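Local coordinates for protein aspartate--tRNA(Asp/Asn) ligase (Sulfolobus tokodaii, PDB 1WYD) that probably activates L-aspartate with ATP and transfers it to both tRNA(Asp) and tRNA(Asn), as a homodimeric, non-discriminating class II aminoacyl-tRNA synthetase, at residues 1-9 with 39-47; 189-197 with 383-394. One frame throughout, in Å; residues are numbered along the deposited sequence.

Interaction 1: 1-9 with 39-47; sequences MYRSHFIAD and LRDKTGLGQ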
loop_
_atom_site.group_PDB
_atom_site.type_symbol
_atom_site.label_atom_id
_atom_site.label_comp_id
_atom_site.label_asym_id
_atom_site.label_seq_id
_atom_site.Cartn_x
_atom_site.Cartn_y
_atom_site.Cartn_z
ATOM N N MET B 1 -11.550 17.562 -20.465
ATOM C CA MET B 1 -10.094 17.901 -20.355
ATOM C C MET B 1 -9.476 17.981 -21.761
ATOM O O MET B 1 -9.641 18.998 -22.441
ATOM C CB MET B 1 -9.384 16.910 -19.423
ATOM C CG MET B 1 -10.357 16.270 -18.378
ATOM S SD MET B 1 -9.625 15.695 -16.781
ATOM C CE MET B 1 -11.049 14.805 -16.056
ATOM N N TYR B 2 -8.806 16.936 -22.229
ATOM C CA TYR B 2 -8.206 17.052 -23.561
ATOM C C TYR B 2 -8.951 16.224 -24.596
ATOM O O TYR B 2 -8.557 16.142 -25.758
ATOM C CB TYR B 2 -6.700 16.682 -23.547
ATOM C CG TYR B 2 -5.781 17.724 -22.949
ATOM C CD1 TYR B 2 -5.112 18.637 -23.756
ATOM C CD2 TYR B 2 -5.578 17.792 -21.572
ATOM C CE1 TYR B 2 -4.237 19.588 -23.201
ATOM C CE2 TYR B 2 -4.723 18.732 -21.008
ATOM C CZ TYR B 2 -4.047 19.625 -21.823
ATOM O OH TYR B 2 -3.202 20.563 -21.254
ATOM N N ARG B 3 -10.026 15.608 -24.152
ATOM C CA ARG B 3 -10.791 14.700 -24.971
ATOM C C ARG B 3 -12.221 14.766 -24.500
ATOM O O ARG B 3 -12.472 15.246 -23.406
ATOM C CB ARG B 3 -10.288 13.274 -24.785
ATOM C CG ARG B 3 -9.947 12.936 -23.358
ATOM C CD ARG B 3 -9.880 11.507 -23.129
ATOM N NE ARG B 3 -8.631 10.904 -23.617
ATOM C CZ ARG B 3 -7.626 10.517 -22.832
ATOM N NH1 ARG B 3 -7.687 10.720 -21.519
ATOM N NH2 ARG B 3 -6.573 9.921 -23.346
ATOM N N SER B 4 -13.139 14.257 -25.325
ATOM C CA SER B 4 -14.510 13.990 -24.906
ATOM C C SER B 4 -14.661 12.503 -24.614
ATOM O O SER B 4 -15.359 12.133 -23.670
ATOM C CB SER B 4 -15.524 14.438 -25.975
ATOM O OG SER B 4 -15.564 13.517 -27.066
ATOM N N HIS B 5 -14.031 11.647 -25.417
ATOM C CA HIS B 5 -14.154 10.198 -25.202
ATOM C C HIS B 5 -12.809 9.476 -25.218
ATOM O O HIS B 5 -11.874 9.864 -25.933
ATOM C CB HIS B 5 -15.128 9.528 -26.214
ATOM C CG HIS B 5 -16.535 10.066 -26.172
ATOM N ND1 HIS B 5 -16.866 11.334 -26.604
ATOM C CD2 HIS B 5 -17.692 9.507 -25.738
ATOM C CE1 HIS B 5 -18.158 11.536 -26.431
ATOM N NE2 HIS B 5 -18.682 10.442 -25.908
ATOM N N PHE B 6 -12.716 8.431 -24.414
ATOM C CA PHE B 6 -11.674 7.438 -24.563
ATOM C C PHE B 6 -12.000 6.586 -25.771
ATOM O O PHE B 6 -13.174 6.371 -26.084
ATOM C CB PHE B 6 -11.638 6.549 -23.337
ATOM C CG PHE B 6 -10.967 7.182 -22.160
ATOM C CD1 PHE B 6 -11.730 7.806 -21.162
ATOM C CD2 PHE B 6 -9.575 7.150 -22.034
ATOM C CE1 PHE B 6 -11.112 8.396 -20.044
ATOM C CE2 PHE B 6 -8.940 7.746 -20.920
ATOM C CZ PHE B 6 -9.724 8.364 -19.922
ATOM N N ILE B 7 -10.973 6.077 -26.442
ATOM C CA ILE B 7 -11.173 5.371 -27.700
ATOM C C ILE B 7 -12.253 4.302 -27.556
ATOM O O ILE B 7 -13.186 4.244 -28.355
ATOM C CB ILE B 7 -9.842 4.777 -28.209
ATOM C CG1 ILE B 7 -8.942 5.897 -28.760
ATOM C CG2 ILE B 7 -10.077 3.655 -29.234
ATOM C CD1 ILE B 7 -7.453 5.634 -28.573
ATOM N N ALA B 8 -12.125 3.495 -26.514
ATOM C CA ALA B 8 -13.001 2.367 -26.245
ATOM C C ALA B 8 -14.470 2.764 -25.945
ATOM O O ALA B 8 -15.362 1.927 -26.030
ATOM C CB ALA B 8 -12.417 1.529 -25.093
ATOM N N ASP B 9 -14.696 4.030 -25.606
ATOM C CA ASP B 9 -16.025 4.581 -25.318
ATOM C C ASP B 9 -16.961 4.663 -26.541
ATOM O O ASP B 9 -18.194 4.768 -26.383
ATOM C CB ASP B 9 -15.875 6.017 -24.805
ATOM C CG ASP B 9 -15.367 6.100 -23.391
ATOM O OD1 ASP B 9 -15.146 7.237 -22.928
ATOM O OD2 ASP B 9 -15.185 5.114 -22.662
ATOM N N LEU B 39 -3.989 5.494 -33.011
ATOM C CA LEU B 39 -3.821 6.250 -31.787
ATOM C C LEU B 39 -3.951 5.322 -30.596
ATOM O O LEU B 39 -4.679 4.311 -30.659
ATOM C CB LEU B 39 -4.855 7.379 -31.714
ATOM C CG LEU B 39 -4.764 8.370 -30.562
ATOM C CD1 LEU B 39 -3.638 9.376 -30.795
ATOM C CD2 LEU B 39 -6.102 9.081 -30.452
ATOM N N ARG B 40 -3.234 5.643 -29.513
ATOM C CA ARG B 40 -3.276 4.856 -28.270
ATOM C C ARG B 40 -3.614 5.751 -27.097
ATOM O O ARG B 40 -3.053 6.841 -26.973
ATOM C CB ARG B 40 -1.921 4.206 -27.984
ATOM C CG ARG B 40 -1.976 3.278 -26.796
ATOM C CD ARG B 40 -0.648 2.889 -26.203
ATOM N NE ARG B 40 0.378 3.004 -27.210
ATOM C CZ ARG B 40 1.409 3.842 -27.109
ATOM N NH1 ARG B 40 1.557 4.567 -26.007
ATOM N NH2 ARG B 40 2.283 3.914 -28.113
ATOM N N ASP B 41 -4.525 5.287 -26.256
ATOM C CA ASP B 41 -4.893 5.921 -24.991
ATOM C C ASP B 41 -5.008 4.798 -23.992
ATOM O O ASP B 41 -4.750 3.638 -24.348
ATOM C CB ASP B 41 -6.154 6.824 -25.086
ATOM C CG ASP B 41 -7.504 6.038 -25.147
ATOM O OD1 ASP B 41 -8.542 6.694 -25.412
ATOM O OD2 ASP B 41 -7.649 4.817 -24.934
ATOM N N LYS B 42 -5.382 5.107 -22.756
ATOM C CA LYS B 42 -5.358 4.069 -21.716
ATOM C C LYS B 42 -6.365 2.920 -21.973
ATOM O O LYS B 42 -6.195 1.842 -21.428
ATOM C CB LYS B 42 -5.472 4.681 -20.299
ATOM C CG LYS B 42 -6.854 4.641 -19.675
ATOM C CD LYS B 42 -7.006 5.470 -18.397
ATOM C CE LYS B 42 -6.721 4.654 -17.141
ATOM N NZ LYS B 42 -7.763 3.628 -16.817
ATOM N N THR B 43 -7.405 3.143 -22.792
ATOM C CA THR B 43 -8.378 2.051 -23.111
ATOM C C THR B 43 -7.990 1.149 -24.273
ATOM O O THR B 43 -8.532 0.053 -24.416
ATOM C CB THR B 43 -9.789 2.581 -23.398
ATOM O OG1 THR B 43 -9.760 3.422 -24.564
ATOM C CG2 THR B 43 -10.308 3.435 -22.252
ATOM N N GLY B 44 -7.079 1.626 -25.119
ATOM C CA GLY B 44 -6.482 0.797 -26.153
ATOM C C GLY B 44 -6.227 1.600 -27.394
ATOM O O GLY B 44 -5.874 2.800 -27.325
ATOM N N LEU B 45 -6.432 0.945 -28.530
ATOM C CA LEU B 45 -5.982 1.437 -29.824
ATOM C C LEU B 45 -7.147 1.734 -30.744
ATOM O O LEU B 45 -7.973 0.860 -31.012
ATOM C CB LEU B 45 -5.083 0.390 -30.470
ATOM C CG LEU B 45 -3.845 0.010 -29.671
ATOM C CD1 LEU B 45 -3.277 -1.325 -30.127
ATOM C CD2 LEU B 45 -2.767 1.141 -29.768
ATOM N N GLY B 46 -7.229 2.968 -31.211
ATOM C CA GLY B 46 -8.169 3.325 -32.241
ATOM C C GLY B 46 -7.504 3.577 -33.580
ATOM O O GLY B 46 -6.284 3.542 -33.695
ATOM N N GLN B 47 -8.319 3.837 -34.598
ATOM C CA GLN B 47 -7.842 4.117 -35.956
ATOM C C GLN B 47 -8.385 5.470 -36.341
ATOM O O GLN B 47 -9.590 5.687 -36.274
ATOM C CB GLN B 47 -8.367 3.052 -36.943
ATOM C CG GLN B 47 -7.967 3.225 -38.409
ATOM C CD GLN B 47 -8.320 1.995 -39.258
ATOM O OE1 GLN B 47 -9.317 2.000 -40.002
ATOM N NE2 GLN B 47 -7.500 0.944 -39.151
HETATM O O HOH W 1 -8.981 9.115 -26.217
#

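Interaction 2: 189-197 with 383-394; sequences QLYKELMAG and FLKWFDYGMPPH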
loop_
_atom_site.group_PDB
_atom_site.type_symbol
_atom_site.label_atom_id
_atom_site.label_comp_id
_atom_site.label_asym_id
_atom_site.label_seq_id
_atom_site.Cartn_x
_atom_site.Cartn_y
_atom_site.Cartn_z
ATOM N N GLN B 189 7.164 -8.743 9.685
ATOM C CA GLN B 189 7.015 -9.836 10.667
ATOM C C GLN B 189 6.668 -9.471 12.117
ATOM O O GLN B 189 5.559 -9.770 12.579
ATOM C CB GLN B 189 8.221 -10.782 10.652
ATOM C CG GLN B 189 7.966 -12.108 11.370
ATOM C CD GLN B 189 6.743 -12.840 10.802
ATOM O OE1 GLN B 189 6.683 -13.073 9.596
ATOM N NE2 GLN B 189 5.767 -13.194 11.663
ATOM N N LEU B 190 7.613 -8.897 12.844
ATOM C CA LEU B 190 7.399 -8.581 14.242
ATOM C C LEU B 190 6.248 -7.603 14.434
ATOM O O LEU B 190 5.422 -7.796 15.327
ATOM C CB LEU B 190 8.682 -7.988 14.884
ATOM C CG LEU B 190 8.504 -7.284 16.248
ATOM C CD1 LEU B 190 8.164 -8.284 17.368
ATOM C CD2 LEU B 190 9.761 -6.468 16.639
ATOM N N TYR B 191 6.175 -6.581 13.581
ATOM C CA TYR B 191 5.204 -5.510 13.762
ATOM C C TYR B 191 3.764 -5.947 13.519
ATOM O O TYR B 191 2.854 -5.479 14.227
ATOM C CB TYR B 191 5.596 -4.298 12.948
ATOM C CG TYR B 191 6.898 -3.674 13.481
ATOM C CD1 TYR B 191 8.136 -4.003 12.910
ATOM C CD2 TYR B 191 6.890 -2.810 14.580
ATOM C CE1 TYR B 191 9.339 -3.453 13.395
ATOM C CE2 TYR B 191 8.079 -2.259 15.079
ATOM C CZ TYR B 191 9.302 -2.594 14.479
ATOM O OH TYR B 191 10.488 -2.070 14.954
ATOM N N LYS B 192 3.559 -6.860 12.571
ATOM C CA LYS B 192 2.207 -7.291 12.233
ATOM C C LYS B 192 1.713 -8.252 13.302
ATOM O O LYS B 192 0.532 -8.258 13.637
ATOM C CB LYS B 192 2.126 -7.877 10.806
ATOM C CG LYS B 192 2.880 -9.150 10.598
ATOM C CD LYS B 192 2.924 -9.557 9.139
ATOM C CE LYS B 192 3.443 -11.001 9.037
ATOM N NZ LYS B 192 3.540 -11.524 7.672
ATOM N N GLU B 193 2.631 -9.016 13.894
ATOM C CA GLU B 193 2.282 -9.834 15.055
ATOM C C GLU B 193 1.812 -8.928 16.167
ATOM O O GLU B 193 0.776 -9.183 16.781
ATOM C CB GLU B 193 3.462 -10.671 15.525
ATOM C CG GLU B 193 3.969 -11.656 14.478
ATOM C CD GLU B 193 4.812 -12.773 15.077
ATOM O OE1 GLU B 193 4.401 -13.363 16.106
ATOM O OE2 GLU B 193 5.874 -13.098 14.494
ATOM N N LEU B 194 2.576 -7.858 16.404
ATOM C CA LEU B 194 2.257 -6.882 17.425
ATOM C C LEU B 194 0.881 -6.276 17.214
ATOM O O LEU B 194 0.102 -6.154 18.174
ATOM C CB LEU B 194 3.308 -5.740 17.466
ATOM C CG LEU B 194 4.725 -6.132 17.925
ATOM C CD1 LEU B 194 5.504 -4.902 18.318
ATOM C CD2 LEU B 194 4.717 -7.152 19.061
ATOM N N MET B 195 0.622 -5.848 15.979
ATOM C CA MET B 195 -0.636 -5.207 15.641
ATOM C C MET B 195 -1.753 -6.238 15.628
ATOM O O MET B 195 -2.904 -5.880 15.827
ATOM C CB MET B 195 -0.575 -4.518 14.279
ATOM C CG MET B 195 0.389 -3.370 14.210
ATOM S SD MET B 195 -0.128 -2.019 15.204
ATOM C CE MET B 195 -1.396 -1.344 14.186
ATOM N N ALA B 196 -1.425 -7.510 15.397
ATOM C CA ALA B 196 -2.431 -8.548 15.579
ATOM C C ALA B 196 -2.750 -8.661 17.075
ATOM O O ALA B 196 -3.860 -9.091 17.463
ATOM C CB ALA B 196 -1.943 -9.855 15.034
ATOM N N GLY B 197 -1.797 -8.251 17.917
ATOM C CA GLY B 197 -1.931 -8.421 19.351
ATOM C C GLY B 197 -2.721 -7.272 19.941
ATOM O O GLY B 197 -2.902 -7.201 21.141
ATOM N N PHE B 383 12.146 -8.216 20.581
ATOM C CA PHE B 383 11.079 -9.072 20.089
ATOM C C PHE B 383 10.375 -9.805 21.235
ATOM O O PHE B 383 9.152 -9.910 21.262
ATOM C CB PHE B 383 11.671 -10.073 19.077
ATOM C CG PHE B 383 10.653 -10.840 18.253
ATOM C CD1 PHE B 383 10.605 -10.671 16.855
ATOM C CD2 PHE B 383 9.817 -11.784 18.843
ATOM C CE1 PHE B 383 9.702 -11.389 16.059
ATOM C CE2 PHE B 383 8.908 -12.509 18.068
ATOM C CZ PHE B 383 8.852 -12.313 16.668
ATOM N N LEU B 384 11.155 -10.322 22.172
ATOM C CA LEU B 384 10.640 -11.067 23.316
ATOM C C LEU B 384 9.731 -10.298 24.269
ATOM O O LEU B 384 8.703 -10.837 24.714
ATOM C CB LEU B 384 11.801 -11.651 24.102
ATOM C CG LEU B 384 12.654 -12.654 23.330
ATOM C CD1 LEU B 384 13.935 -12.901 24.143
ATOM C CD2 LEU B 384 11.873 -13.946 23.102
ATOM N N LYS B 385 10.088 -9.044 24.546
ATOM C CA LYS B 385 9.438 -8.247 25.596
ATOM C C LYS B 385 7.929 -8.144 25.470
ATOM O O LYS B 385 7.224 -8.147 26.483
ATOM C CB LYS B 385 9.998 -6.814 25.633
ATOM C CG LYS B 385 9.640 -5.992 24.404
ATOM C CD LYS B 385 9.464 -4.523 24.757
ATOM C CE LYS B 385 10.710 -3.735 24.390
ATOM N NZ LYS B 385 10.412 -2.293 24.563
ATOM N N TRP B 386 7.448 -8.005 24.233
ATOM C CA TRP B 386 6.038 -7.753 23.976
ATOM C C TRP B 386 5.168 -8.906 24.451
ATOM O O TRP B 386 4.030 -8.691 24.834
ATOM C CB TRP B 386 5.800 -7.496 22.495
ATOM C CG TRP B 386 6.696 -6.468 21.938
ATOM C CD1 TRP B 386 7.752 -6.669 21.091
ATOM C CD2 TRP B 386 6.627 -5.055 22.181
ATOM N NE1 TRP B 386 8.352 -5.464 20.805
ATOM C CE2 TRP B 386 7.679 -4.455 21.452
ATOM C CE3 TRP B 386 5.778 -4.231 22.942
ATOM C CZ2 TRP B 386 7.914 -3.085 21.469
ATOM C CZ3 TRP B 386 6.016 -2.855 22.964
ATOM C CH2 TRP B 386 7.073 -2.299 22.227
ATOM N N PHE B 387 5.746 -10.106 24.472
ATOM C CA PHE B 387 5.056 -11.350 24.881
ATOM C C PHE B 387 4.908 -11.547 26.399
ATOM O O PHE B 387 4.326 -12.533 26.840
ATOM C CB PHE B 387 5.737 -12.575 24.243
ATOM C CG PHE B 387 5.668 -12.574 22.745
ATOM C CD1 PHE B 387 6.499 -11.752 22.001
ATOM C CD2 PHE B 387 4.732 -13.353 22.079
ATOM C CE1 PHE B 387 6.409 -11.703 20.642
ATOM C CE2 PHE B 387 4.662 -13.320 20.701
ATOM C CZ PHE B 387 5.498 -12.477 19.988
ATOM N N ASP B 388 5.403 -10.593 27.186
ATOM C CA ASP B 388 5.127 -10.601 28.621
ATOM C C ASP B 388 3.723 -10.112 28.942
ATOM O O ASP B 388 3.238 -10.282 30.072
ATOM C CB ASP B 388 6.130 -9.723 29.379
ATOM C CG ASP B 388 7.513 -10.344 29.475
ATOM O OD1 ASP B 388 8.491 -9.554 29.443
ATOM O OD2 ASP B 388 7.742 -11.573 29.585
ATOM N N TYR B 389 3.073 -9.479 27.974
ATOM C CA TYR B 389 1.813 -8.816 28.278
ATOM C C TYR B 389 0.636 -9.246 27.401
ATOM O O TYR B 389 -0.046 -8.411 26.797
ATOM C CB TYR B 389 2.005 -7.306 28.310
ATOM C CG TYR B 389 3.060 -6.877 29.311
ATOM C CD1 TYR B 389 4.216 -6.222 28.891
ATOM C CD2 TYR B 389 2.900 -7.138 30.680
ATOM C CE1 TYR B 389 5.179 -5.820 29.804
ATOM C CE2 TYR B 389 3.860 -6.771 31.600
ATOM C CZ TYR B 389 5.003 -6.102 31.164
ATOM O OH TYR B 389 5.982 -5.707 32.077
ATOM N N GLY B 390 0.400 -10.556 27.374
ATOM C CA GLY B 390 -0.765 -11.150 26.734
ATOM C C GLY B 390 -0.740 -11.166 25.215
ATOM O O GLY B 390 -1.616 -10.588 24.570
ATOM N N MET B 391 0.250 -11.811 24.610
ATOM C CA MET B 391 0.157 -11.962 23.164
ATOM C C MET B 391 -0.754 -13.160 22.918
ATOM O O MET B 391 -0.578 -14.186 23.565
ATOM C CB MET B 391 1.536 -12.166 22.525
ATOM C CG MET B 391 2.335 -10.887 22.316
ATOM S SD MET B 391 1.519 -9.640 21.291
ATOM C CE MET B 391 1.882 -10.337 19.675
ATOM N N PRO B 392 -1.728 -13.053 22.017
ATOM C CA PRO B 392 -2.637 -14.172 21.760
ATOM C C PRO B 392 -2.013 -15.185 20.805
ATOM O O PRO B 392 -0.990 -14.882 20.168
ATOM C CB PRO B 392 -3.824 -13.481 21.074
ATOM C CG PRO B 392 -3.202 -12.401 20.283
ATOM C CD PRO B 392 -2.047 -11.893 21.159
ATOM N N PRO B 393 -2.623 -16.357 20.659
ATOM C CA PRO B 393 -2.205 -17.263 19.602
ATOM C C PRO B 393 -2.551 -16.578 18.305
ATOM O O PRO B 393 -3.635 -16.011 18.145
ATOM C CB PRO B 393 -3.091 -18.486 19.817
ATOM C CG PRO B 393 -3.548 -18.359 21.238
ATOM C CD PRO B 393 -3.759 -16.897 21.423
ATOM N N HIS B 394 -1.612 -16.594 17.382
ATOM C CA HIS B 394 -1.840 -15.983 16.093
ATOM C C HIS B 394 -1.120 -16.766 15.006
ATOM O O HIS B 394 -0.369 -17.693 15.294
ATOM C CB HIS B 394 -1.422 -14.503 16.109
ATOM C CG HIS B 394 -0.005 -14.282 16.530
ATOM N ND1 HIS B 394 0.447 -14.564 17.800
ATOM C CD2 HIS B 394 1.058 -13.790 15.850
ATOM C CE1 HIS B 394 1.728 -14.245 17.884
ATOM N NE2 HIS B 394 2.121 -13.775 16.712
#

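Interaction 1: 1-9 with 39-47
Asp41 and Thr43 turn their polar ends toward Ile7 and Ala8 through similar first torsions: Asp41 CG (chi1 76°) and Thr43 OG1 (chi1 63°) both stand between their own backbone N and carbonyl carbon. From there Asp41 OD1 takes the N-H of Ile7 on its syn side, in a bond of 2.7 Å between Ile7 N and OD1 that is nearly straight (168°). Next to it, Ala8 N donates to Thr43 OG1 at 3.1 Å. The hydroxyl in turn donates to Asp41 OD2, which receives it on its syn lone pair, 2.6 Å from Thr43 OG1. OD2 also accepts from Thr43 N, an Asx turn, and from Gly44 N, which extends it to an Asx motif within the type I turn 41-44, and these three bonds fix the rotation of the carboxylate. A water near OD1 and His5 O accepts from Arg3 NE.

Ile7 packs along the hairpin. Its CD1 lies 3.5 Å from Asp41 CG and reaches Leu39 CD2, while CG2 sits 3.5 Å from Gly46 N, where a beta-carbon on Gly46 would collide with it. The Phe6 ring brings its edge to Asp41 OD1 and meets Thr43 CG2 and Lys42 CD obliquely. Packing is tight where Ala8 CB meets Thr43 CB at 3.3 Å. Glu200 of the second subunit forms a salt bridge with Arg3 and accepts from Lys42 N.

The N-terminal arm thus lies against the hairpin of strands 34-41 and 44-50 of the OB-fold, with Ile7 and Leu39 both resting on Trp21 of strand 18-31.

Interaction 2: 189-197 with 383-394
Glu193 and His394 form a His-carboxylate hydrogen bond at the core of this contact, within the class II synthetase catalytic domain, where helix 189-199 faces the chain leading into strand 394-400. His394 NE2 points at Glu193 OE1 with its N-H nearly straight (165°); the modelled length is unusually short and doubtful in detail. Both ends of the pair are held: Gln189 NE2 donates to Glu193 OE2 at 2.8 Å from above the carboxylate plane, and His394 ND1 donates to Pro392 O.

Two CH-pi contacts follow. Leu190 CD1 lies over one face of Phe383, 3.7 Å from the ring centroid, and Leu194 CD1 sits squarely over the five-membered ring of Trp386, 3.8 Å from its centroid. Phe383 also turns its edge to Glu193 OE2. With an alanine in place of this phenylalanine, Leu190 CD1 is likely to lose its ring face and a gap to open beside Glu193.

Van der Waals contacts with the helix backbone complete the interface. Met391 is bent at chi2 and chi3 (-58° and -80°), which curls CE in to 3.3 Å from Glu193 O. A beta-carbon on Gly197 would run into Met391 SD; without one, Gly197 CA comes within 3.9 Å of Pro392 CD.

In the fold
Interactions 1 and 2 belong to different domains and lie on opposite sides of the chain's centre, their own centres 51 Å apart and their nearest atoms about 31 Å. The first lies away from the predicted substrate sites. The second includes residues 189-192, predicted to form part of the aspartate site; the His394 side chain is about 4 Å from that of Arg359, and that of Phe383 about 7 Å from that of Glu167, both predicted to bind L-aspartate. Both contacts touch the second subunit. In interaction 1 Arg3 meets Glu200 and Phe232 of that subunit, while in interaction 2 Gly197 O accepts from its Arg126 and Pro392 packs on its Trp24. Each OB-fold therefore abuts its partner's catalytic domain.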